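Long-range contacts in ABC transporter substrate-binding protein (Rhizobium radiobacter, PDB 6TFS), which probably serves as the solute-binding subunit of an ABC importer, here holding a deoxyfructosyl-glutamate ligand: residues R287-V292 and T458-T463; D19-T24 and F146-K151; I255-P260 and H417-D422. All blocks are in the same frame, centred on the assembly; numbering follows the deposited sequence.

Interaction 1 of 3, residues R287-V292 and T458-T463. With N7T ((2~{S})-2-[[(3~{S},4~{R},5~{R})-3,4,5,6-tetrakis(oxidanyl)-2-oxidanylidene-hexyl]amino]pentanedioic acid), chain C.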
loop_
_atom_site.group_PDB
_atom_site.type_symbol
_atom_site.label_atom_id
_atom_site.label_comp_id
_atom_site.label_asym_id
_atom_site.label_seq_id
_atom_site.Cartn_x
_atom_site.Cartn_y
_atom_site.Cartn_z
ATOM N N ARG A 287 4.822 -13.086 -15.663
ATOM C CA ARG A 287 3.390 -13.123 -15.326
ATOM C C ARG A 287 3.115 -12.247 -14.080
ATOM O O ARG A 287 2.142 -11.498 -14.064
ATOM C CB ARG A 287 2.915 -14.572 -15.091
ATOM C CG ARG A 287 1.434 -14.678 -14.707
ATOM C CD ARG A 287 1.038 -16.049 -14.202
ATOM N NE ARG A 287 -0.278 -16.025 -13.556
ATOM C CZ ARG A 287 -0.852 -17.076 -12.976
ATOM N NH1 ARG A 287 -0.231 -18.250 -12.948
ATOM N NH2 ARG A 287 -2.050 -16.959 -12.411
ATOM N N VAL A 288 4.005 -12.312 -13.070
ATOM C CA VAL A 288 3.846 -11.569 -11.823
ATOM C C VAL A 288 4.628 -10.245 -11.816
ATOM O O VAL A 288 4.207 -9.291 -11.170
ATOM C CB VAL A 288 4.216 -12.502 -10.621
ATOM C CG1 VAL A 288 4.409 -11.734 -9.306
ATOM C CG2 VAL A 288 3.175 -13.609 -10.467
ATOM N N ASN A 289 5.767 -10.203 -12.510
ATOM C CA ASN A 289 6.684 -9.078 -12.442
ATOM C C ASN A 289 6.938 -8.387 -13.756
ATOM O O ASN A 289 7.070 -9.044 -14.790
ATOM C CB ASN A 289 8.034 -9.531 -11.833
ATOM C CG ASN A 289 7.894 -10.383 -10.597
ATOM O OD1 ASN A 289 7.829 -9.873 -9.482
ATOM N ND2 ASN A 289 7.811 -11.706 -10.770
ATOM N N ARG A 290 7.082 -7.054 -13.698
ATOM C CA ARG A 290 7.420 -6.266 -14.877
ATOM C C ARG A 290 8.271 -5.053 -14.510
ATOM O O ARG A 290 8.027 -4.398 -13.494
ATOM C CB ARG A 290 6.174 -5.902 -15.743
ATOM C CG ARG A 290 5.397 -4.669 -15.324
ATOM C CD ARG A 290 4.223 -4.316 -16.250
ATOM N NE ARG A 290 4.536 -3.416 -17.374
ATOM C CZ ARG A 290 4.966 -2.157 -17.267
ATOM N NH1 ARG A 290 5.231 -1.636 -16.077
ATOM N NH2 ARG A 290 5.182 -1.428 -18.357
ATOM N N ALA A 291 9.279 -4.770 -15.342
ATOM C CA ALA A 291 10.144 -3.592 -15.208
ATOM C C ALA A 291 9.250 -2.376 -15.525
ATOM O O ALA A 291 8.364 -2.474 -16.374
ATOM C CB ALA A 291 11.298 -3.674 -16.202
ATOM N N VAL A 292 9.389 -1.290 -14.764
ATOM C CA VAL A 292 8.535 -0.113 -14.935
ATOM C C VAL A 292 9.340 1.052 -15.503
ATOM O O VAL A 292 10.287 1.491 -14.859
ATOM C CB VAL A 292 7.761 0.244 -13.638
ATOM C CG1 VAL A 292 6.874 1.473 -13.830
ATOM C CG2 VAL A 292 6.923 -0.933 -13.171
ATOM N N THR A 458 11.130 -3.400 -10.430
ATOM C CA THR A 458 9.970 -4.108 -10.939
ATOM C C THR A 458 8.764 -3.814 -10.079
ATOM O O THR A 458 8.883 -3.426 -8.914
ATOM C CB THR A 458 10.233 -5.623 -10.925
ATOM O OG1 THR A 458 10.769 -5.969 -9.640
ATOM C CG2 THR A 458 11.181 -6.061 -12.036
ATOM N N GLU A 459 7.601 -4.023 -10.662
ATOM C CA GLU A 459 6.356 -3.979 -9.930
ATOM C C GLU A 459 5.856 -5.434 -9.879
ATOM O O GLU A 459 6.115 -6.215 -10.802
ATOM C CB GLU A 459 5.331 -3.008 -10.533
ATOM C CG GLU A 459 4.771 -3.411 -11.883
ATOM C CD GLU A 459 3.838 -2.398 -12.515
ATOM O OE1 GLU A 459 3.638 -1.301 -11.942
ATOM O OE2 GLU A 459 3.305 -2.709 -13.600
ATOM N N ASN A 460 5.215 -5.806 -8.782
ATOM C CA ASN A 460 4.729 -7.170 -8.637
ATOM C C ASN A 460 3.301 -7.245 -8.217
ATOM O O ASN A 460 2.909 -6.587 -7.252
ATOM C CB ASN A 460 5.591 -8.009 -7.664
ATOM C CG ASN A 460 6.196 -7.251 -6.491
ATOM O OD1 ASN A 460 7.386 -6.926 -6.496
ATOM N ND2 ASN A 460 5.399 -6.939 -5.478
ATOM N N LEU A 461 2.534 -8.112 -8.897
ATOM C CA LEU A 461 1.150 -8.413 -8.516
ATOM C C LEU A 461 1.221 -9.229 -7.210
ATOM O O LEU A 461 2.236 -9.880 -6.947
ATOM C CB LEU A 461 0.466 -9.252 -9.610
ATOM C CG LEU A 461 0.220 -8.569 -10.975
ATOM C CD1 LEU A 461 -0.145 -9.607 -12.043
ATOM C CD2 LEU A 461 -0.871 -7.470 -10.876
ATOM N N GLY A 462 0.160 -9.171 -6.409
ATOM C CA GLY A 462 0.058 -9.940 -5.177
ATOM C C GLY A 462 -0.112 -11.404 -5.526
ATOM O O GLY A 462 -0.824 -11.724 -6.478
ATOM N N THR A 463 0.604 -12.287 -4.848
ATOM C CA THR A 463 0.523 -13.742 -5.130
ATOM C C THR A 463 0.070 -14.498 -3.890
ATOM O O THR A 463 0.672 -14.364 -2.821
ATOM C CB THR A 463 1.859 -14.297 -5.612
ATOM O OG1 THR A 463 2.855 -13.930 -4.650
ATOM C CG2 THR A 463 2.216 -13.821 -7.002
HETATM O OAN N7T C . 9.675 -8.300 -3.942
HETATM C CAM N7T C . 9.331 -7.129 -3.248
HETATM C CAL N7T C . 7.970 -7.347 -2.621
HETATM O OAT N7T C . 8.070 -8.260 -1.547
HETATM C CAK N7T C . 7.341 -6.018 -2.171
HETATM O OAS N7T C . 6.995 -5.231 -3.297
HETATM C CAJ N7T C . 6.105 -6.229 -1.306
HETATM O OAR N7T C . 5.086 -6.911 -1.976
HETATM C CAI N7T C . 5.421 -4.947 -0.858
HETATM O OAQ N7T C . 5.272 -3.966 -1.609
HETATM C CAH N7T C . 4.822 -4.967 0.561
HETATM N N N7T C . 3.839 -3.916 0.750
HETATM C CA N7T C . 4.411 -2.762 1.423
HETATM C C N7T C . 5.023 -3.088 2.766
HETATM O O N7T C . 4.430 -3.810 3.583
HETATM C CB N7T C . 3.337 -1.690 1.534
HETATM C CG N7T C . 3.910 -0.324 2.012
HETATM C CD N7T C . 2.946 0.825 1.966
HETATM O OE1 N7T C . 3.366 1.961 2.275
HETATM O OE2 N7T C . 1.744 0.687 1.625
HETATM O OXT N7T C . 6.148 -2.614 3.050
HETATM O O HOH W 1 9.039 -7.690 -8.510
#
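Strand 289-291 runs antiparallel to the middle of strand 454-467, the short axes 4.5 Å apart at 158°, and Arg290 and Glu459 exchange two backbone hydrogen bonds while Leu461 N gives a third to Val288 O. Arg290 and Glu459 send their side chains to the same face, lying side by side and pointing the same way. The bend at chi3 (-90°) brings Arg290 CD and NH1 back to Glu459 OE2, where NH1 makes a 3.3 Å salt bridge, its hydrogen bond weak and the two planes steeply inclined; Ser298 OG is a second partner of that oxygen. Val292 CG2 crosses the flank of the same glutamate, 3.5 Å from Glu459 CD. This pairing belongs to the mixed sheet of a solute-binding protein fold, and its other face looks into the ligand site. There one water donates a hydrogen bond to Asn289 OD1 and to Asn460 OD1, each at 2.7 Å, and accepts one from Thr458 OG1, while Asn289 ND2 donates to Gln226 O. Asn251 also binds Asn460 OD1, and Asn460 ND2 donates to the ligand hydroxyl OAS at 3.2 Å, nearly straight at 166°. The methyls Val288 CG2 and Thr463 CG2 meet at 3.6 Å.

Interaction 2 of 3, residues D19-T24 and F146-K151. With N7T ((2~{S})-2-[[(3~{S},4~{R},5~{R})-3,4,5,6-tetrakis(oxidanyl)-2-oxidanylidene-hexyl]amino]pentanedioic acid), chain C.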
loop_
_atom_site.group_PDB
_atom_site.type_symbol
_atom_site.label_atom_id
_atom_site.label_comp_id
_atom_site.label_asym_id
_atom_site.label_seq_id
_atom_site.Cartn_x
_atom_site.Cartn_y
_atom_site.Cartn_z
ATOM N N ASP A 19 -5.310 0.567 13.807
ATOM C CA ASP A 19 -5.914 1.892 13.631
ATOM C C ASP A 19 -5.699 2.124 12.110
ATOM O O ASP A 19 -4.546 2.102 11.656
ATOM C CB ASP A 19 -5.202 2.973 14.461
ATOM C CG ASP A 19 -5.713 4.407 14.279
ATOM O OD1 ASP A 19 -6.343 4.703 13.223
ATOM O OD2 ASP A 19 -5.477 5.232 15.175
ATOM N N PRO A 20 -6.788 2.243 11.307
ATOM C CA PRO A 20 -6.623 2.381 9.842
ATOM C C PRO A 20 -5.935 3.661 9.369
ATOM O O PRO A 20 -5.436 3.680 8.248
ATOM C CB PRO A 20 -8.054 2.267 9.306
ATOM C CG PRO A 20 -8.917 2.723 10.438
ATOM C CD PRO A 20 -8.216 2.263 11.692
ATOM N N HIS A 21 -5.871 4.705 10.213
ATOM C CA HIS A 21 -5.157 5.940 9.875
ATOM C C HIS A 21 -3.629 5.750 9.990
ATOM O O HIS A 21 -2.883 6.628 9.556
ATOM C CB HIS A 21 -5.643 7.117 10.744
ATOM C CG HIS A 21 -7.126 7.332 10.683
ATOM N ND1 HIS A 21 -7.865 7.564 11.827
ATOM C CD2 HIS A 21 -7.963 7.322 9.617
ATOM C CE1 HIS A 21 -9.117 7.696 11.426
ATOM N NE2 HIS A 21 -9.226 7.560 10.107
ATOM N N PHE A 22 -3.169 4.594 10.540
ATOM C CA PHE A 22 -1.746 4.265 10.694
ATOM C C PHE A 22 -1.317 2.964 9.998
ATOM O O PHE A 22 -0.137 2.845 9.650
ATOM C CB PHE A 22 -1.324 4.249 12.184
ATOM C CG PHE A 22 -1.298 5.611 12.844
ATOM C CD1 PHE A 22 -0.278 6.519 12.566
ATOM C CD2 PHE A 22 -2.292 5.986 13.749
ATOM C CE1 PHE A 22 -0.259 7.783 13.173
ATOM C CE2 PHE A 22 -2.261 7.245 14.369
ATOM C CZ PHE A 22 -1.241 8.131 14.079
ATOM N N ALA A 23 -2.252 1.999 9.789
ATOM C CA ALA A 23 -1.964 0.693 9.153
ATOM C C ALA A 23 -1.316 0.877 7.760
ATOM O O ALA A 23 -1.943 1.403 6.838
ATOM C CB ALA A 23 -3.224 -0.156 9.071
ATOM N N THR A 24 -0.025 0.503 7.653
ATOM C CA THR A 24 0.815 0.725 6.473
ATOM C C THR A 24 1.366 -0.556 5.855
ATOM O O THR A 24 1.412 -0.662 4.629
ATOM C CB THR A 24 1.939 1.723 6.824
ATOM O OG1 THR A 24 1.335 2.933 7.295
ATOM C CG2 THR A 24 2.853 2.036 5.618
ATOM N N PHE A 146 -11.252 4.599 5.846
ATOM C CA PHE A 146 -11.971 3.775 6.827
ATOM C C PHE A 146 -12.543 4.584 8.002
ATOM O O PHE A 146 -11.863 5.450 8.554
ATOM C CB PHE A 146 -11.088 2.651 7.356
ATOM C CG PHE A 146 -10.636 1.634 6.341
ATOM C CD1 PHE A 146 -11.504 0.638 5.889
ATOM C CD2 PHE A 146 -9.326 1.633 5.871
ATOM C CE1 PHE A 146 -11.062 -0.350 5.011
ATOM C CE2 PHE A 146 -8.895 0.656 4.979
ATOM C CZ PHE A 146 -9.758 -0.342 4.572
ATOM N N ILE A 147 -13.791 4.291 8.374
ATOM C CA ILE A 147 -14.514 4.978 9.451
ATOM C C ILE A 147 -14.401 4.197 10.755
ATOM O O ILE A 147 -14.560 2.968 10.770
ATOM C CB ILE A 147 -15.994 5.301 9.045
ATOM C CG1 ILE A 147 -16.078 6.053 7.673
ATOM C CG2 ILE A 147 -16.775 6.046 10.165
ATOM C CD1 ILE A 147 -15.303 7.484 7.549
ATOM N N ILE A 148 -14.087 4.929 11.840
ATOM C CA ILE A 148 -13.920 4.417 13.210
ATOM C C ILE A 148 -14.932 5.088 14.170
ATOM O O ILE A 148 -15.407 6.189 13.874
ATOM C CB ILE A 148 -12.445 4.532 13.720
ATOM C CG1 ILE A 148 -12.017 6.012 13.976
ATOM C CG2 ILE A 148 -11.485 3.800 12.789
ATOM C CD1 ILE A 148 -10.778 6.197 14.864
ATOM N N PRO A 149 -15.292 4.456 15.312
ATOM C CA PRO A 149 -16.246 5.105 16.224
ATOM C C PRO A 149 -15.557 6.119 17.134
ATOM O O PRO A 149 -14.523 5.815 17.734
ATOM C CB PRO A 149 -16.836 3.934 17.023
ATOM C CG PRO A 149 -16.120 2.699 16.541
ATOM C CD PRO A 149 -14.890 3.139 15.838
ATOM N N LYS A 150 -16.127 7.334 17.216
ATOM C CA LYS A 150 -15.645 8.414 18.072
ATOM C C LYS A 150 -15.551 7.936 19.546
ATOM O O LYS A 150 -14.497 8.088 20.165
ATOM C CB LYS A 150 -16.574 9.631 17.942
ATOM C CG LYS A 150 -16.163 10.861 18.750
ATOM C CD LYS A 150 -17.223 11.942 18.581
ATOM C CE LYS A 150 -16.821 13.267 19.163
ATOM N NZ LYS A 150 -17.856 14.303 18.901
ATOM N N LYS A 151 -16.636 7.326 20.072
ATOM C CA LYS A 151 -16.721 6.833 21.454
ATOM C C LYS A 151 -15.720 5.713 21.745
ATOM O O LYS A 151 -15.088 5.737 22.801
ATOM C CB LYS A 151 -18.161 6.421 21.820
ATOM C CG LYS A 151 -18.397 6.219 23.321
ATOM C CD LYS A 151 -19.850 5.853 23.627
ATOM C CE LYS A 151 -20.140 5.828 25.109
ATOM N NZ LYS A 151 -21.547 5.437 25.395
HETATM O OAN N7T C . 9.675 -8.300 -3.942
HETATM C CAM N7T C . 9.331 -7.129 -3.248
HETATM C CAL N7T C . 7.970 -7.347 -2.621
HETATM O OAT N7T C . 8.070 -8.260 -1.547
HETATM C CAK N7T C . 7.341 -6.018 -2.171
HETATM O OAS N7T C . 6.995 -5.231 -3.297
HETATM C CAJ N7T C . 6.105 -6.229 -1.306
HETATM O OAR N7T C . 5.086 -6.911 -1.976
HETATM C CAI N7T C . 5.421 -4.947 -0.858
HETATM O OAQ N7T C . 5.272 -3.966 -1.609
HETATM C CAH N7T C . 4.822 -4.967 0.561
HETATM N N N7T C . 3.839 -3.916 0.750
HETATM C CA N7T C . 4.411 -2.762 1.423
HETATM C C N7T C . 5.023 -3.088 2.766
HETATM O O N7T C . 4.430 -3.810 3.583
HETATM C CB N7T C . 3.337 -1.690 1.534
HETATM C CG N7T C . 3.910 -0.324 2.012
HETATM C CD N7T C . 2.946 0.825 1.966
HETATM O OE1 N7T C . 3.366 1.961 2.275
HETATM O OE2 N7T C . 1.744 0.687 1.625
HETATM O OXT N7T C . 6.148 -2.614 3.050
HETATM O O HOH W 2 -11.341 8.067 8.336
#
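Ile148 has CG1 set between its backbone N and carbonyl carbon (chi1 70°), which swings CG2 over to Pro20 while CD1 runs on toward His21. The backbone directs Phe146 CB at Pro20, and chi1 of -63° then lays the CD2 side of the ring against Pro20 CB. The proline ring is thus gripped by two side chains: Pro20 CB lies 3.6 Å from Phe146 CB, and Pro20 CG is the same distance from Ile148 CG2. Beside this apolar patch, Ile148 CD1 approaches His21 CE1 from the opposing direction at 4.1 Å. The loop 19-24, between strand 5-10 and helix 26-35, is shaped by an Asx turn in which His21 N donates to Asp19 OD1 (3.0 Å), meeting it from above the carboxylate plane. Asp19 O meanwhile accepts from both Phe22 N and Ala23 N. Across from it, 146-151 leads into helix 150-156, with Pro149 at the N-cap position. A water in the plane of the His21 ring joins the two segments, 2.8 Å from His21 NE2 and 2.7 Å from Phe146 O, to which it donates. The other ring nitrogen, His21 ND1, is hydrogen-bonded to Lys97, which also makes a salt bridge to Asp19. At the far end of the loop, Thr24 CG2 touches ligand oxygen OE1 at 3.4 Å.

Interaction 3 of 3, residues I255-P260 and H417-D422. With SO4 (sulfate ion), chain I.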
loop_
_atom_site.group_PDB
_atom_site.type_symbol
_atom_site.label_atom_id
_atom_site.label_comp_id
_atom_site.label_asym_id
_atom_site.label_seq_id
_atom_site.Cartn_x
_atom_site.Cartn_y
_atom_site.Cartn_z
ATOM N N ILE A 255 16.942 7.136 -3.203
ATOM C CA ILE A 255 18.266 7.596 -2.773
ATOM C C ILE A 255 18.151 8.936 -2.066
ATOM O O ILE A 255 17.684 9.886 -2.688
ATOM C CB ILE A 255 19.217 7.731 -3.993
ATOM C CG1 ILE A 255 19.261 6.460 -4.870
ATOM C CG2 ILE A 255 20.611 8.160 -3.541
ATOM C CD1 ILE A 255 19.844 6.735 -6.314
ATOM N N ASN A 256 18.642 9.042 -0.808
ATOM C CA ASN A 256 18.660 10.332 -0.118
ATOM C C ASN A 256 19.693 11.223 -0.846
ATOM O O ASN A 256 20.909 11.002 -0.740
ATOM C CB ASN A 256 18.976 10.185 1.387
ATOM C CG ASN A 256 18.798 11.458 2.187
ATOM O OD1 ASN A 256 18.904 12.580 1.679
ATOM N ND2 ASN A 256 18.519 11.318 3.471
ATOM N N ILE A 257 19.179 12.190 -1.631
ATOM C CA ILE A 257 19.968 13.100 -2.475
ATOM C C ILE A 257 20.777 14.141 -1.655
ATOM O O ILE A 257 21.599 14.836 -2.237
ATOM C CB ILE A 257 19.114 13.777 -3.598
ATOM C CG1 ILE A 257 18.162 14.876 -3.027
ATOM C CG2 ILE A 257 18.362 12.734 -4.469
ATOM C CD1 ILE A 257 17.421 15.760 -4.081
ATOM N N THR A 258 20.528 14.267 -0.339
ATOM C CA THR A 258 21.232 15.231 0.524
ATOM C C THR A 258 22.464 14.622 1.213
ATOM O O THR A 258 23.249 15.353 1.814
ATOM C CB THR A 258 20.275 15.855 1.572
ATOM O OG1 THR A 258 20.010 14.905 2.609
ATOM C CG2 THR A 258 18.971 16.386 0.961
ATOM N N LYS A 259 22.614 13.292 1.161
ATOM C CA LYS A 259 23.717 12.622 1.846
ATOM C C LYS A 259 24.863 12.198 0.936
ATOM O O LYS A 259 24.619 11.432 0.003
ATOM C CB LYS A 259 23.215 11.411 2.664
ATOM C CG LYS A 259 22.425 11.794 3.903
ATOM C CD LYS A 259 21.826 10.580 4.569
ATOM C CE LYS A 259 21.261 10.920 5.928
ATOM N NZ LYS A 259 20.524 9.769 6.504
ATOM N N PRO A 260 26.129 12.606 1.250
ATOM C CA PRO A 260 27.282 12.126 0.463
ATOM C C PRO A 260 27.410 10.600 0.570
ATOM O O PRO A 260 27.058 10.048 1.615
ATOM C CB PRO A 260 28.485 12.838 1.105
ATOM C CG PRO A 260 27.901 13.984 1.861
ATOM C CD PRO A 260 26.575 13.485 2.353
ATOM N N HIS A 417 14.217 12.647 -0.421
ATOM C CA HIS A 417 14.260 14.101 -0.156
ATOM C C HIS A 417 14.159 14.867 -1.501
ATOM O O HIS A 417 14.734 15.945 -1.674
ATOM C CB HIS A 417 15.493 14.509 0.703
ATOM C CG HIS A 417 15.455 13.928 2.085
ATOM N ND1 HIS A 417 15.300 14.733 3.193
ATOM C CD2 HIS A 417 15.476 12.635 2.484
ATOM C CE1 HIS A 417 15.270 13.916 4.232
ATOM N NE2 HIS A 417 15.354 12.641 3.852
ATOM N N CYS A 418 13.398 14.282 -2.452
ATOM C CA CYS A 418 13.123 14.846 -3.770
ATOM C C CYS A 418 12.409 16.196 -3.591
ATOM O O CYS A 418 11.506 16.314 -2.749
ATOM C CB CYS A 418 12.281 13.881 -4.602
ATOM S SG CYS A 418 12.019 14.410 -6.315
ATOM N N ASN A 419 12.832 17.202 -4.358
ATOM C CA ASN A 419 12.227 18.539 -4.318
ATOM C C ASN A 419 12.177 19.205 -5.717
ATOM O O ASN A 419 12.026 20.426 -5.802
ATOM C CB ASN A 419 12.993 19.422 -3.297
ATOM C CG ASN A 419 14.428 19.745 -3.668
ATOM O OD1 ASN A 419 15.020 19.190 -4.593
ATOM N ND2 ASN A 419 15.027 20.660 -2.939
ATOM N N VAL A 420 12.305 18.416 -6.795
ATOM C CA VAL A 420 12.389 18.921 -8.178
ATOM C C VAL A 420 11.050 19.008 -8.955
ATOM O O VAL A 420 11.032 19.597 -10.039
ATOM C CB VAL A 420 13.434 18.126 -9.024
ATOM C CG1 VAL A 420 14.851 18.299 -8.476
ATOM C CG2 VAL A 420 13.058 16.641 -9.152
ATOM N N ALA A 421 9.963 18.414 -8.447
ATOM C CA ALA A 421 8.696 18.371 -9.183
ATOM C C ALA A 421 7.477 18.944 -8.439
ATOM O O ALA A 421 6.342 18.667 -8.847
ATOM C CB ALA A 421 8.414 16.936 -9.633
ATOM N N ASP A 422 7.692 19.776 -7.404
ATOM C CA ASP A 422 6.607 20.378 -6.610
ATOM C C ASP A 422 5.565 21.142 -7.445
ATOM O O ASP A 422 4.364 20.924 -7.266
ATOM C CB ASP A 422 7.165 21.312 -5.522
ATOM C CG ASP A 422 7.860 20.649 -4.344
ATOM O OD1 ASP A 422 8.002 19.399 -4.350
ATOM O OD2 ASP A 422 8.272 21.374 -3.428
HETATM S S SO4 I . 13.435 21.387 0.701
HETATM O O1 SO4 I . 14.336 21.568 1.840
HETATM O O2 SO4 I . 13.567 20.024 0.185
HETATM O O3 SO4 I . 13.783 22.337 -0.360
HETATM O O4 SO4 I . 12.054 21.624 1.137
#
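The Asn256 amide and the His417 imidazole lie almost parallel, their planes 8° apart, although the two side chains cross at a slant. Chi1 of -171° extends the Asn256 amide away from its own N, and it comes to lie offset toward the CD2-NE2 side of the ring. Asn256 ND2 is 3.5 Å from His417 NE2, but the angle is too poor for a hydrogen bond. Rotation of the amide is fixed from its other end, because Asn256 OD1 accepts from Thr258 N at 3.1 Å and Thr258 OG1 at 2.7 Å, both on the same face of the amide plane. The first of these makes an Asx turn, laid over a type I beta turn from Asn256 to Lys259. Thr258 CG2 then meets His417 CB at 4.0 Å, and Ile257 CD1 presses on His417 O at 3.6 Å. Next along the chain, Cys418 directs its CB away from the turn, and its side chain touches that of Cys453; both cysteines belong to a magnesium-binding site seen in this protein. The segments thus meet by van der Waals packing, Asn256 being held by Thr258 within its own turn and His417 NE2 by Asp377 OD1, a carboxylate that would tend to favour a protonated imidazole.

Interaction 2 closes first along the chain, before the other two begin; interactions 1 and 3 then interleave, in the order 255-260, 287-292, 417-422, 458-463. Interactions 1 and 3 have centres about 26 Å apart and are tied by the mixed sheet: strand 240-255 runs antiparallel to strand 454-467, which carries 458-463, and the end of strand 240-255, Ile255, leads into the turn of interaction 3. Interaction 2 lies on the other side of the chain's centre from interaction 1, about 30 Å between centres, yet both reach the same ligand, from Asn460 at its sugar part and Thr24 at its carboxylate. The ligand therefore bridges distant parts of the fold, as expected for a solute-binding protein's cleft.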